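Local coordinates for protein D-mandelate dehydrogenase (Rhodotorula graminis, PDB 2W2K) that probably interconverts D-2-hydroxyacids such as D-mandelate and their 2-oxoacids, with a nicotinamide dinucleotide as cofactor, at residues Y49-A54 and P78-V83. Residues are numbered along the deposited sequence; the frame is centred on the assembly and turned at random.
Sequences YGDFEA and PSSLKV
Pro78 sets its CG over one face of the Phe52 ring, the two side chains crossing at about a right angle. This CG sits 3.8 Å from the Phe52 ring centroid, only 12° off the ring normal, a CH-pi contact. Pro78 CD adds a touch at the ring's far end, 3.6 Å from Phe52 CZ. Phe52 CB starts out away from 78-83. With chi1 at 49°, CG sits between the backbone N and the carbonyl carbon, and the ring swings back to Pro78. Leu81 CD1 meets the same ring obliquely, 4.1 Å from Phe52 CD1. Phe52 also touches Arg5 and Leu7 of strand 5-8.

A type I turn from Pro78 to Leu81 brings Ser80 up to the backbone of 49-54. Ser80 OG donates to Phe52 O at 2.8 Å, from above the carbonyl plane. Further on, Glu53 O takes Lys82 N at 2.9 Å and Val83 N in a weaker bond. These bonds lead into strands 54-57 and 83-86, adjacent in the five-stranded parallel sheet of the substrate-binding (catalytic) domain, the one apart from the Rossmann-type nucleotide-binding domain. Ala54 and Val83 form a parallel bridge. Their side chains share a face of the sheet, where Ala54 CB packs 3.8 Å from Val83 CG1 and helix 310-330 lies against both. Ala54 CA also comes 3.1 Å from Val83 O in a CA-H...O contact.

The solvent side is looser. Asp51 passes its CB beside Ser80 OG at 3.4 Å, and its carboxylate oxygens merely brush Pro78 and Ser80. Glu53 bends at chi2 (70°), bringing OE2 near Ser80 CB; OE1 accepts from the backbone N of Arg5. The extended Lys82 chain leads away from 49-54, and its NZ bonds to Ser345 OG.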
loop_
_atom_site.group_PDB
_atom_site.type_symbol
_atom_site.label_atom_id
_atom_site.label_comp_id
_atom_site.label_asym_id
_atom_site.label_seq_id
_atom_site.Cartn_x
_atom_site.Cartn_y
_atom_site.Cartn_z
ATOM N N TYR B 49 21.620 35.832 24.154
ATOM C CA TYR B 49 22.507 34.878 23.437
ATOM C C TYR B 49 23.798 35.506 22.826
ATOM O O TYR B 49 24.628 34.782 22.254
ATOM C CB TYR B 49 21.702 34.129 22.338
ATOM C CG TYR B 49 20.383 33.512 22.807
ATOM C CD1 TYR B 49 20.363 32.375 23.642
ATOM C CD2 TYR B 49 19.148 34.059 22.397
ATOM C CE1 TYR B 49 19.135 31.806 24.062
ATOM C CE2 TYR B 49 17.930 33.498 22.797
ATOM C CZ TYR B 49 17.925 32.388 23.623
ATOM O OH TYR B 49 16.719 31.850 24.015
ATOM N N GLY B 50 23.966 36.830 22.950
ATOM C CA GLY B 50 25.047 37.553 22.220
ATOM C C GLY B 50 24.825 37.604 20.702
ATOM O O GLY B 50 23.736 37.249 20.211
ATOM N N ASP B 51 25.853 38.041 19.962
ATOM C CA ASP B 51 25.847 38.043 18.488
ATOM C C ASP B 51 26.063 36.609 17.971
ATOM O O ASP B 51 27.032 35.967 18.361
ATOM C CB ASP B 51 26.994 38.906 17.942
ATOM C CG ASP B 51 26.679 40.410 17.888
ATOM O OD1 ASP B 51 25.669 40.871 18.468
ATOM O OD2 ASP B 51 27.472 41.134 17.229
ATOM N N PHE B 52 25.174 36.114 17.099
ATOM C CA PHE B 52 25.391 34.803 16.436
ATOM C C PHE B 52 25.273 34.952 14.906
ATOM O O PHE B 52 24.638 35.911 14.418
ATOM C CB PHE B 52 24.478 33.679 17.008
ATOM C CG PHE B 52 23.011 34.051 17.113
ATOM C CD1 PHE B 52 22.132 33.840 16.022
ATOM C CD2 PHE B 52 22.495 34.579 18.310
ATOM C CE1 PHE B 52 20.767 34.177 16.110
ATOM C CE2 PHE B 52 21.122 34.921 18.427
ATOM C CZ PHE B 52 20.248 34.703 17.331
ATOM N N GLU B 53 25.907 34.035 14.160
ATOM C CA GLU B 53 25.967 34.107 12.696
ATOM C C GLU B 53 25.025 33.140 11.956
ATOM O O GLU B 53 24.766 33.312 10.752
ATOM C CB GLU B 53 27.424 33.891 12.201
ATOM C CG GLU B 53 28.414 35.024 12.540
ATOM C CD GLU B 53 28.758 35.139 14.027
ATOM O OE1 GLU B 53 29.046 34.119 14.689
ATOM O OE2 GLU B 53 28.796 36.281 14.528
ATOM N N ALA B 54 24.544 32.113 12.665
ATOM C CA ALA B 54 23.598 31.146 12.093
ATOM C C ALA B 54 22.561 30.641 13.113
ATOM O O ALA B 54 22.755 30.768 14.347
ATOM C CB ALA B 54 24.383 29.928 11.464
ATOM N N PRO B 78 20.124 39.567 16.030
ATOM C CA PRO B 78 21.358 40.373 15.882
ATOM C C PRO B 78 21.761 40.593 14.401
ATOM O O PRO B 78 21.567 39.710 13.557
ATOM C CB PRO B 78 22.418 39.535 16.625
ATOM C CG PRO B 78 21.901 38.110 16.565
ATOM C CD PRO B 78 20.384 38.254 16.660
ATOM N N SER B 79 22.319 41.768 14.089
ATOM C CA SER B 79 22.693 42.096 12.695
ATOM C C SER B 79 23.854 41.251 12.124
ATOM O O SER B 79 24.068 41.221 10.891
ATOM C CB SER B 79 22.989 43.594 12.544
ATOM O OG SER B 79 21.760 44.281 12.351
ATOM N N SER B 80 24.573 40.572 13.021
ATOM C CA SER B 80 25.602 39.555 12.669
ATOM C C SER B 80 25.040 38.300 11.960
ATOM O O SER B 80 25.795 37.518 11.323
ATOM C CB SER B 80 26.323 39.100 13.960
ATOM O OG SER B 80 25.410 38.540 14.911
ATOM N N LEU B 81 23.723 38.100 12.049
ATOM C CA LEU B 81 23.102 36.862 11.506
ATOM C C LEU B 81 23.187 36.800 9.967
ATOM O O LEU B 81 22.803 37.760 9.277
ATOM C CB LEU B 81 21.641 36.694 12.011
ATOM C CG LEU B 81 20.794 35.519 11.492
ATOM C CD1 LEU B 81 21.311 34.144 11.978
ATOM C CD2 LEU B 81 19.324 35.711 11.954
ATOM N N LYS B 82 23.713 35.689 9.445
ATOM C CA LYS B 82 23.872 35.465 7.983
ATOM C C LYS B 82 22.986 34.346 7.370
ATOM O O LYS B 82 22.640 34.419 6.181
ATOM C CB LYS B 82 25.360 35.216 7.605
ATOM C CG LYS B 82 26.255 36.501 7.692
ATOM C CD LYS B 82 27.739 36.246 7.277
ATOM C CE LYS B 82 28.446 37.595 7.078
ATOM N NZ LYS B 82 29.896 37.451 6.721
ATOM N N VAL B 83 22.611 33.326 8.152
ATOM C CA VAL B 83 21.930 32.144 7.574
ATOM C C VAL B 83 21.115 31.348 8.602
ATOM O O VAL B 83 21.536 31.225 9.761
ATOM C CB VAL B 83 22.972 31.181 6.802
ATOM C CG1 VAL B 83 24.093 30.669 7.726
ATOM C CG2 VAL B 83 22.276 29.979 6.108
#